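Local coordinates for teichoic acid biosynthesis protein F (Staphylococcus epidermidis, PDB 3L7I), which belongs to the teichoic acid biosynthesis machinery and, in the region modelled, has two parallel-sheet domains of the GT-B transferase type, at residues A[425-430]-A[476-481]; A[470-475]-A[495-500]; A[570-575]-A[676-681]. All blocks are in the same frame, centred on the assembly; numbering follows the deposited sequence.

How the interactions relate
From the N terminus, the chain first offers 425-430, in the loop after strand 418-423, and interaction 1 closes a loop of 45 residues when the chain returns at 476-481. Before that loop is complete, helix 465-476 supplies 470-475 to interaction 2, whose partner 495-500 follows at the end of helix 487-496. The two loops therefore cross rather than nest, and they touch, probably through two hydrogen bonds: E475 accepts one from the backbone N of T427, and T476 bonds to the carbonyl of F497. Both belong to the seven-stranded sheet domain. Interaction 3 comes later in series, spanning 100 residues of the six-stranded domain, with its centre about 46 Å from either of the other two centres.

Interaction 1. Residues A[425-430]-A[476-481]; sequences ARTPLY and TSRWDY
T427 is the first residue of 425-430 to meet R478; its carbonyl and its hydroxyl both lie near NH1, and neither is hydrogen-bonded to it. T427 O is 2.8 Å from R478 NH1, near the guanidinium edge, at an angle too poor for such a bond. P428 comes next and provides the bond itself: R478 NH1 donates to P428 O over 3.0 Å, with an N-H...O angle of 142°. The nitrogen sits above the carbonyl plane, 62° out of it, rather than on a lone pair. L429 then lies over one face of the cation, its CD2 methyl above the centre of the guanidinium at 3.8 Å from R478 CZ. The arginine is carried here by a type I turn from T476 to W479, and its chain bends at chi3 (-61°) to bring the planar end against the loop. E475 adds a salt bridge from OE1 to R478 NH1, while its OE2 accepts a hydrogen bond from the backbone N of T427. One nitrogen is thus set among a carboxylate and two carbonyl oxygens, an environment that would probably stabilise the positive charge and pin the loop to the end of helix 465-476.

Interaction 2. Residues A[470-475]-A[495-500]; sequences RNFNRE and SAFWMD
F472 and N473, neighbours on helix 465-476, meet F497 and W498, which follow directly on helix 487-496, and the two halves of the contact differ in character. The inner half is buried, and across the two segments it is aromatic ring against aromatic ring. Here the F472 and F497 rings are tilted by only 20° but strongly displaced, with centroids 5.6 Å apart, and they meet chiefly where F472 CE1 approaches F497 CE2 at 3.5 Å. Beyond them, R426 makes a cation-pi contact with F472, and W443 and W479 each meet F497 edge-to-face.

The outer half is only partly shielded from solvent. With CG anti to the backbone N (chi1 -176°), the N473 side chain lies flat along the indole of W498, the amide and ring planes 14° apart. Its CB stands 3.5 Å from the centroid of the six-membered ring of W498, almost on the ring normal, in a CH-pi contact. The W498 CZ3 corner reaches inward to F472 CB at 3.9 Å, joining the halves. No hydrogen bond crosses between the segments. Helices 465-476 and 487-496 are the connections of successive beta-alpha-beta units, linking strands 438-441, 481-484 and 504-506 of a parallel sheet, an arrangement characteristic of the Rossmann-like domains of the GT-B fold.

Interaction 3. Residues A[570-575]-A[676-681]; sequences YKELGD and ELKNLD
With CG anti to the carbonyl carbon (chi1 -74°) and the chain folded at chi2 (-63°), E572 brings its carboxylate to the ammonium of K678, whose own chain kinks at chi2, chi3 and chi4 to meet it. The result is a salt bridge with a hydrogen bond, K678 NZ to E572 OE1 at 2.7 Å, in which the ammonium lies almost in line with the CD-OE1 bond. K675 also forms a salt bridge with OE1, so two lysines share one carboxylate oxygen, which would probably favour its ionised form. Next to this salt bridge, L573 splits its two methyls between neighbours. CD1 lies 3.8 Å from L677 CB, the two leucines roughly perpendicular, whereas CD2 rests against the aliphatic part of the lysine, 3.8 Å from K678 CD. The exposed lysine thus uses its hydrocarbon stretch to extend the apolar patch and its tip to answer the acid. The contact joins the C-terminal parts of helices 566-573 and 670-677, just before N679, the N-cap of helix 680-686. On the inner side, L677 packs onto I541 of strand 539-543 and F638 of strand 637-640, placing this helix junction against the six-stranded parallel sheet.

Interaction 1. Residues A[425-430]-A[476-481]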
loop_
_atom_site.group_PDB
_atom_site.type_symbol
_atom_site.label_atom_id
_atom_site.label_comp_id
_atom_site.label_asym_id
_atom_site.label_seq_id
_atom_site.Cartn_x
_atom_site.Cartn_y
_atom_site.Cartn_z
ATOM N N ALA A 425 39.521 5.112 -2.102
ATOM C CA ALA A 425 38.654 6.282 -2.168
ATOM C C ALA A 425 37.390 5.957 -1.431
ATOM O O ALA A 425 37.164 4.805 -1.073
ATOM C CB ALA A 425 38.360 6.652 -3.591
ATOM N N ARG A 426 36.571 6.967 -1.185
ATOM C CA ARG A 426 35.348 6.765 -0.421
ATOM C C ARG A 426 34.484 5.773 -1.150
ATOM O O ARG A 426 34.363 5.877 -2.359
ATOM C CB ARG A 426 34.598 8.081 -0.269
ATOM C CG ARG A 426 35.338 9.055 0.576
ATOM C CD ARG A 426 34.758 10.407 0.396
ATOM N NE ARG A 426 33.415 10.405 0.915
ATOM C CZ ARG A 426 32.597 11.435 0.836
ATOM N NH1 ARG A 426 33.022 12.537 0.243
ATOM N NH2 ARG A 426 31.365 11.341 1.347
ATOM N N THR A 427 33.908 4.802 -0.440
ATOM C CA THR A 427 32.934 3.928 -1.088
ATOM C C THR A 427 31.540 4.305 -0.605
ATOM O O THR A 427 31.384 4.750 0.524
ATOM C CB THR A 427 33.244 2.383 -0.952
ATOM O OG1 THR A 427 32.854 1.913 0.331
ATOM C CG2 THR A 427 34.723 2.047 -1.194
ATOM N N PRO A 428 30.531 4.155 -1.480
ATOM C CA PRO A 428 29.164 4.665 -1.262
ATOM C C PRO A 428 28.547 4.276 0.086
ATOM O O PRO A 428 28.802 3.190 0.605
ATOM C CB PRO A 428 28.355 4.047 -2.409
ATOM C CG PRO A 428 29.349 3.691 -3.450
ATOM C CD PRO A 428 30.658 3.407 -2.745
ATOM N N LEU A 429 27.726 5.162 0.641
ATOM C CA LEU A 429 27.059 4.875 1.906
ATOM C C LEU A 429 25.894 3.861 1.803
ATOM O O LEU A 429 25.545 3.223 2.796
ATOM C CB LEU A 429 26.604 6.166 2.560
ATOM C CG LEU A 429 27.768 6.996 3.069
ATOM C CD1 LEU A 429 27.255 8.291 3.656
ATOM C CD2 LEU A 429 28.569 6.219 4.103
ATOM N N TYR A 430 25.292 3.694 0.629
ATOM C CA TYR A 430 24.257 2.677 0.513
ATOM C C TYR A 430 24.838 1.257 0.613
ATOM O O TYR A 430 24.095 0.305 0.786
ATOM C CB TYR A 430 23.387 2.849 -0.748
ATOM C CG TYR A 430 24.178 3.026 -2.024
ATOM C CD1 TYR A 430 24.720 1.926 -2.685
ATOM C CD2 TYR A 430 24.388 4.297 -2.566
ATOM C CE1 TYR A 430 25.440 2.087 -3.854
ATOM C CE2 TYR A 430 25.107 4.471 -3.728
ATOM C CZ TYR A 430 25.642 3.365 -4.369
ATOM O OH TYR A 430 26.382 3.530 -5.529
ATOM N N THR A 476 34.176 7.679 6.921
ATOM C CA THR A 476 35.430 7.331 7.576
ATOM C C THR A 476 35.160 6.493 8.825
ATOM O O THR A 476 35.992 5.669 9.224
ATOM C CB THR A 476 36.289 8.543 7.934
ATOM O OG1 THR A 476 35.741 9.197 9.086
ATOM C CG2 THR A 476 36.363 9.494 6.772
ATOM N N SER A 477 33.996 6.685 9.436
ATOM C CA SER A 477 33.692 5.912 10.626
ATOM C C SER A 477 33.664 4.413 10.322
ATOM O O SER A 477 33.730 3.597 11.231
ATOM C CB SER A 477 32.361 6.346 11.250
ATOM O OG SER A 477 31.252 5.632 10.691
ATOM N N ARG A 478 33.548 4.057 9.052
ATOM C CA ARG A 478 33.446 2.660 8.660
ATOM C C ARG A 478 34.818 2.055 8.301
ATOM O O ARG A 478 34.943 0.840 8.142
ATOM C CB ARG A 478 32.498 2.503 7.458
ATOM C CG ARG A 478 31.167 3.219 7.569
ATOM C CD ARG A 478 30.252 2.869 6.414
ATOM N NE ARG A 478 30.808 3.243 5.112
ATOM C CZ ARG A 478 30.306 2.828 3.950
ATOM N NH1 ARG A 478 30.862 3.194 2.803
ATOM N NH2 ARG A 478 29.245 2.025 3.942
ATOM N N TRP A 479 35.823 2.914 8.136
ATOM C CA TRP A 479 37.163 2.460 7.811
ATOM C C TRP A 479 37.775 1.788 9.020
ATOM O O TRP A 479 38.021 2.435 10.038
ATOM C CB TRP A 479 38.074 3.617 7.403
ATOM C CG TRP A 479 37.675 4.385 6.178
ATOM C CD1 TRP A 479 36.719 4.057 5.240
ATOM C CD2 TRP A 479 38.259 5.602 5.741
ATOM N NE1 TRP A 479 36.668 5.024 4.260
ATOM C CE2 TRP A 479 37.605 5.982 4.550
ATOM C CE3 TRP A 479 39.280 6.408 6.239
ATOM C CZ2 TRP A 479 37.938 7.124 3.865
ATOM C CZ3 TRP A 479 39.603 7.541 5.561
ATOM C CH2 TRP A 479 38.936 7.896 4.386
ATOM N N ASP A 480 38.034 0.493 8.906
ATOM C CA ASP A 480 38.595 -0.264 10.005
ATOM C C ASP A 480 40.101 -0.037 10.042
ATOM O O ASP A 480 40.697 0.065 11.112
ATOM C CB ASP A 480 38.265 -1.752 9.827
ATOM C CG ASP A 480 36.761 -2.037 9.879
ATOM O OD1 ASP A 480 36.073 -1.569 10.814
ATOM O OD2 ASP A 480 36.272 -2.739 8.975
ATOM N N TYR A 481 40.705 0.049 8.856
ATOM C CA TYR A 481 42.122 0.363 8.702
ATOM C C TYR A 481 42.289 1.528 7.725
ATOM O O TYR A 481 41.563 1.621 6.740
ATOM C CB TYR A 481 42.876 -0.857 8.192
ATOM C CG TYR A 481 43.006 -1.963 9.221
ATOM C CD1 TYR A 481 43.608 -1.730 10.461
ATOM C CD2 TYR A 481 42.543 -3.248 8.956
ATOM C CE1 TYR A 481 43.741 -2.748 11.398
ATOM C CE2 TYR A 481 42.671 -4.258 9.885
ATOM C CZ TYR A 481 43.270 -4.007 11.102
ATOM O OH TYR A 481 43.387 -5.030 12.018
#

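Interaction 2. Residues A[470-475]-A[495-500]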
loop_
_atom_site.group_PDB
_atom_site.type_symbol
_atom_site.label_atom_id
_atom_site.label_comp_id
_atom_site.label_asym_id
_atom_site.label_seq_id
_atom_site.Cartn_x
_atom_site.Cartn_y
_atom_site.Cartn_z
ATOM N N ARG A 470 29.191 15.851 7.529
ATOM C CA ARG A 470 28.456 14.774 8.169
ATOM C C ARG A 470 28.616 13.489 7.362
ATOM O O ARG A 470 28.914 12.436 7.914
ATOM C CB ARG A 470 26.966 15.107 8.342
ATOM C CG ARG A 470 26.060 13.866 8.449
ATOM C CD ARG A 470 24.727 14.127 9.131
ATOM N NE ARG A 470 23.684 14.688 8.257
ATOM C CZ ARG A 470 23.257 14.119 7.124
ATOM N NH1 ARG A 470 23.804 12.986 6.693
ATOM N NH2 ARG A 470 22.294 14.691 6.404
ATOM N N ASN A 471 28.423 13.576 6.053
ATOM C CA ASN A 471 28.491 12.393 5.213
ATOM C C ASN A 471 29.887 11.829 5.132
ATOM O O ASN A 471 30.060 10.613 5.062
ATOM C CB ASN A 471 27.981 12.686 3.810
ATOM C CG ASN A 471 26.478 12.769 3.752
ATOM O OD1 ASN A 471 25.778 12.182 4.586
ATOM N ND2 ASN A 471 25.966 13.515 2.776
ATOM N N PHE A 472 30.880 12.712 5.123
ATOM C CA PHE A 472 32.250 12.275 5.027
ATOM C C PHE A 472 32.561 11.573 6.338
ATOM O O PHE A 472 33.296 10.585 6.387
ATOM C CB PHE A 472 33.172 13.472 4.827
ATOM C CG PHE A 472 34.412 13.160 4.053
ATOM C CD1 PHE A 472 35.259 12.142 4.453
ATOM C CD2 PHE A 472 34.740 13.890 2.932
ATOM C CE1 PHE A 472 36.395 11.853 3.740
ATOM C CE2 PHE A 472 35.885 13.606 2.217
ATOM C CZ PHE A 472 36.709 12.595 2.625
ATOM N N ASN A 473 31.983 12.078 7.410
ATOM C CA ASN A 473 32.253 11.533 8.716
ATOM C C ASN A 473 31.679 10.139 8.797
ATOM O O ASN A 473 32.277 9.260 9.410
ATOM C CB ASN A 473 31.665 12.444 9.807
ATOM C CG ASN A 473 32.006 11.970 11.206
ATOM O OD1 ASN A 473 32.753 10.999 11.379
ATOM N ND2 ASN A 473 31.455 12.643 12.211
ATOM N N ARG A 474 30.519 9.946 8.171
ATOM C CA ARG A 474 29.862 8.648 8.113
ATOM C C ARG A 474 30.757 7.599 7.441
ATOM O O ARG A 474 30.847 6.456 7.906
ATOM C CB ARG A 474 28.541 8.751 7.347
ATOM C CG ARG A 474 27.321 9.068 8.183
ATOM C CD ARG A 474 26.055 9.305 7.321
ATOM N NE ARG A 474 25.160 10.293 7.947
ATOM C CZ ARG A 474 23.823 10.231 7.947
ATOM N NH1 ARG A 474 23.202 9.209 7.354
ATOM N NH2 ARG A 474 23.097 11.177 8.552
ATOM N N GLU A 475 31.406 7.987 6.340
ATOM C CA GLU A 475 32.239 7.077 5.569
ATOM C C GLU A 475 33.495 6.701 6.330
ATOM O O GLU A 475 33.845 5.521 6.391
ATOM C CB GLU A 475 32.598 7.683 4.211
ATOM C CG GLU A 475 33.825 7.074 3.491
ATOM C CD GLU A 475 33.655 5.603 3.098
ATOM O OE1 GLU A 475 32.610 5.017 3.475
ATOM O OE2 GLU A 475 34.560 5.034 2.434
ATOM N N SER A 495 42.794 14.320 12.495
ATOM C CA SER A 495 41.896 15.468 12.538
ATOM C C SER A 495 40.906 15.530 11.359
ATOM O O SER A 495 39.702 15.711 11.551
ATOM C CB SER A 495 42.734 16.761 12.567
ATOM O OG SER A 495 42.005 17.898 12.104
ATOM N N ALA A 496 41.432 15.392 10.143
ATOM C CA ALA A 496 40.679 15.628 8.911
ATOM C C ALA A 496 39.665 14.533 8.603
ATOM O O ALA A 496 38.684 14.764 7.882
ATOM C CB ALA A 496 41.632 15.803 7.730
ATOM N N PHE A 497 39.908 13.344 9.147
ATOM C CA PHE A 497 39.047 12.205 8.886
ATOM C C PHE A 497 38.378 11.659 10.139
ATOM O O PHE A 497 37.772 10.592 10.092
ATOM C CB PHE A 497 39.847 11.074 8.238
ATOM C CG PHE A 497 40.220 11.324 6.806
ATOM C CD1 PHE A 497 41.390 10.775 6.277
ATOM C CD2 PHE A 497 39.407 12.095 5.989
ATOM C CE1 PHE A 497 41.741 10.998 4.941
ATOM C CE2 PHE A 497 39.743 12.324 4.667
ATOM C CZ PHE A 497 40.905 11.780 4.136
ATOM N N TRP A 498 38.486 12.375 11.254
ATOM C CA TRP A 498 37.935 11.889 12.512
ATOM C C TRP A 498 38.420 10.457 12.759
ATOM O O TRP A 498 37.597 9.540 12.885
ATOM C CB TRP A 498 36.392 11.872 12.468
ATOM C CG TRP A 498 35.677 13.154 12.037
ATOM C CD1 TRP A 498 35.268 14.187 12.846
ATOM C CD2 TRP A 498 35.264 13.508 10.709
ATOM N NE1 TRP A 498 34.658 15.161 12.100
ATOM C CE2 TRP A 498 34.634 14.771 10.789
ATOM C CE3 TRP A 498 35.380 12.886 9.458
ATOM C CZ2 TRP A 498 34.120 15.423 9.674
ATOM C CZ3 TRP A 498 34.861 13.533 8.342
ATOM C CH2 TRP A 498 34.232 14.789 8.462
ATOM N N MET A 499 39.730 10.238 12.800
ATOM C CA MET A 499 40.251 8.874 12.947
ATOM C C MET A 499 40.970 8.676 14.277
ATOM O O MET A 499 41.496 9.625 14.847
ATOM C CB MET A 499 41.213 8.540 11.805
ATOM C CG MET A 499 40.548 8.338 10.466
ATOM S SD MET A 499 39.902 6.666 10.314
ATOM C CE MET A 499 41.149 5.807 11.244
ATOM N N ASP A 500 40.995 7.445 14.775
ATOM C CA ASP A 500 41.831 7.133 15.924
ATOM C C ASP A 500 43.199 6.753 15.393
ATOM O O ASP A 500 43.291 6.162 14.327
ATOM C CB ASP A 500 41.261 5.955 16.718
ATOM C CG ASP A 500 39.811 6.158 17.127
ATOM O OD1 ASP A 500 39.482 7.228 17.694
ATOM O OD2 ASP A 500 39.004 5.228 16.894
#

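Interaction 3. Residues A[570-575]-A[676-681]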
loop_
_atom_site.group_PDB
_atom_site.type_symbol
_atom_site.label_atom_id
_atom_site.label_comp_id
_atom_site.label_asym_id
_atom_site.label_seq_id
_atom_site.Cartn_x
_atom_site.Cartn_y
_atom_site.Cartn_z
ATOM N N TYR A 570 60.933 23.069 -26.640
ATOM C CA TYR A 570 61.408 22.330 -27.802
ATOM C C TYR A 570 62.725 22.904 -28.324
ATOM O O TYR A 570 63.651 22.162 -28.600
ATOM C CB TYR A 570 60.321 22.367 -28.878
ATOM C CG TYR A 570 60.492 21.452 -30.068
ATOM C CD1 TYR A 570 61.184 20.235 -29.987
ATOM C CD2 TYR A 570 59.924 21.791 -31.269
ATOM C CE1 TYR A 570 61.306 19.413 -31.101
ATOM C CE2 TYR A 570 60.048 20.988 -32.363
ATOM C CZ TYR A 570 60.724 19.804 -32.285
ATOM O OH TYR A 570 60.777 19.049 -33.440
ATOM N N LYS A 571 62.798 24.229 -28.447
ATOM C CA LYS A 571 64.022 24.927 -28.865
ATOM C C LYS A 571 65.201 24.712 -27.902
ATOM O O LYS A 571 66.345 24.551 -28.330
ATOM C CB LYS A 571 63.757 26.432 -28.996
ATOM C CG LYS A 571 63.268 26.897 -30.368
ATOM C CD LYS A 571 62.969 28.421 -30.381
ATOM C CE LYS A 571 63.161 29.068 -31.766
ATOM N NZ LYS A 571 62.325 28.472 -32.858
ATOM N N GLU A 572 64.900 24.707 -26.606
ATOM C CA GLU A 572 65.917 24.761 -25.555
ATOM C C GLU A 572 66.358 23.403 -25.051
ATOM O O GLU A 572 67.432 23.273 -24.478
ATOM C CB GLU A 572 65.404 25.575 -24.354
ATOM C CG GLU A 572 65.355 27.074 -24.576
ATOM C CD GLU A 572 66.733 27.687 -24.817
ATOM O OE1 GLU A 572 67.692 27.278 -24.131
ATOM O OE2 GLU A 572 66.859 28.581 -25.686
ATOM N N LEU A 573 65.521 22.397 -25.244
ATOM C CA LEU A 573 65.743 21.113 -24.600
ATOM C C LEU A 573 65.480 19.942 -25.536
ATOM O O LEU A 573 65.790 18.802 -25.202
ATOM C CB LEU A 573 64.841 20.988 -23.361
ATOM C CG LEU A 573 65.055 22.035 -22.272
ATOM C CD1 LEU A 573 63.978 21.987 -21.216
ATOM C CD2 LEU A 573 66.414 21.845 -21.650
ATOM N N GLY A 574 64.918 20.228 -26.704
ATOM C CA GLY A 574 64.482 19.196 -27.626
ATOM C C GLY A 574 65.518 18.208 -28.137
ATOM O O GLY A 574 65.168 17.258 -28.844
ATOM N N ASP A 575 66.784 18.418 -27.797
ATOM C CA ASP A 575 67.840 17.532 -28.271
ATOM C C ASP A 575 68.399 16.713 -27.124
ATOM O O ASP A 575 69.070 15.711 -27.340
ATOM C CB ASP A 575 68.971 18.308 -28.966
ATOM C CG ASP A 575 68.587 18.818 -30.364
ATOM O OD1 ASP A 575 67.749 18.178 -31.051
ATOM O OD2 ASP A 575 69.145 19.862 -30.780
ATOM N N GLU A 676 67.255 26.349 -16.496
ATOM C CA GLU A 676 67.670 25.495 -15.383
ATOM C C GLU A 676 67.779 24.001 -15.757
ATOM O O GLU A 676 68.783 23.353 -15.441
ATOM C CB GLU A 676 66.708 25.686 -14.208
ATOM C CG GLU A 676 67.195 25.123 -12.887
ATOM C CD GLU A 676 67.907 26.151 -12.036
ATOM O OE1 GLU A 676 68.900 26.753 -12.517
ATOM O OE2 GLU A 676 67.475 26.349 -10.878
ATOM N N LEU A 677 66.744 23.469 -16.415
ATOM C CA LEU A 677 66.736 22.094 -16.956
ATOM C C LEU A 677 67.952 21.729 -17.852
ATOM O O LEU A 677 68.306 20.551 -18.001
ATOM C CB LEU A 677 65.444 21.857 -17.752
ATOM C CG LEU A 677 64.147 21.415 -17.054
ATOM C CD1 LEU A 677 64.218 21.499 -15.542
ATOM C CD2 LEU A 677 62.920 22.189 -17.567
ATOM N N LYS A 678 68.569 22.734 -18.467
ATOM C CA LYS A 678 69.677 22.492 -19.381
ATOM C C LYS A 678 70.652 21.517 -18.734
ATOM O O LYS A 678 71.129 20.577 -19.369
ATOM C CB LYS A 678 70.391 23.801 -19.708
ATOM C CG LYS A 678 70.881 23.905 -21.128
ATOM C CD LYS A 678 69.737 23.672 -22.095
ATOM C CE LYS A 678 69.838 24.615 -23.273
ATOM N NZ LYS A 678 69.654 26.001 -22.787
ATOM N N ASN A 679 70.919 21.745 -17.451
ATOM C CA ASN A 679 71.900 20.979 -16.700
ATOM C C ASN A 679 71.304 20.406 -15.413
ATOM O O ASN A 679 71.400 21.014 -14.339
ATOM C CB ASN A 679 73.099 21.870 -16.379
ATOM C CG ASN A 679 74.186 21.135 -15.630
ATOM O OD1 ASN A 679 74.049 19.947 -15.333
ATOM N ND2 ASN A 679 75.277 21.838 -15.318
ATOM N N LEU A 680 70.682 19.234 -15.528
ATOM C CA LEU A 680 70.045 18.605 -14.375
ATOM C C LEU A 680 71.006 18.416 -13.198
ATOM O O LEU A 680 70.664 18.737 -12.058
ATOM C CB LEU A 680 69.388 17.272 -14.749
ATOM C CG LEU A 680 67.888 17.320 -15.047
ATOM C CD1 LEU A 680 67.267 15.947 -14.875
ATOM C CD2 LEU A 680 67.189 18.326 -14.151
ATOM N N ASP A 681 72.204 17.906 -13.472
ATOM C CA ASP A 681 73.146 17.587 -12.404
ATOM C C ASP A 681 73.391 18.772 -11.484
ATOM O O ASP A 681 73.538 18.603 -10.273
ATOM C CB ASP A 681 74.476 17.096 -12.970
ATOM C CG ASP A 681 74.377 15.703 -13.586
ATOM O OD1 ASP A 681 73.409 14.962 -13.273
ATOM O OD2 ASP A 681 75.287 15.355 -14.380
#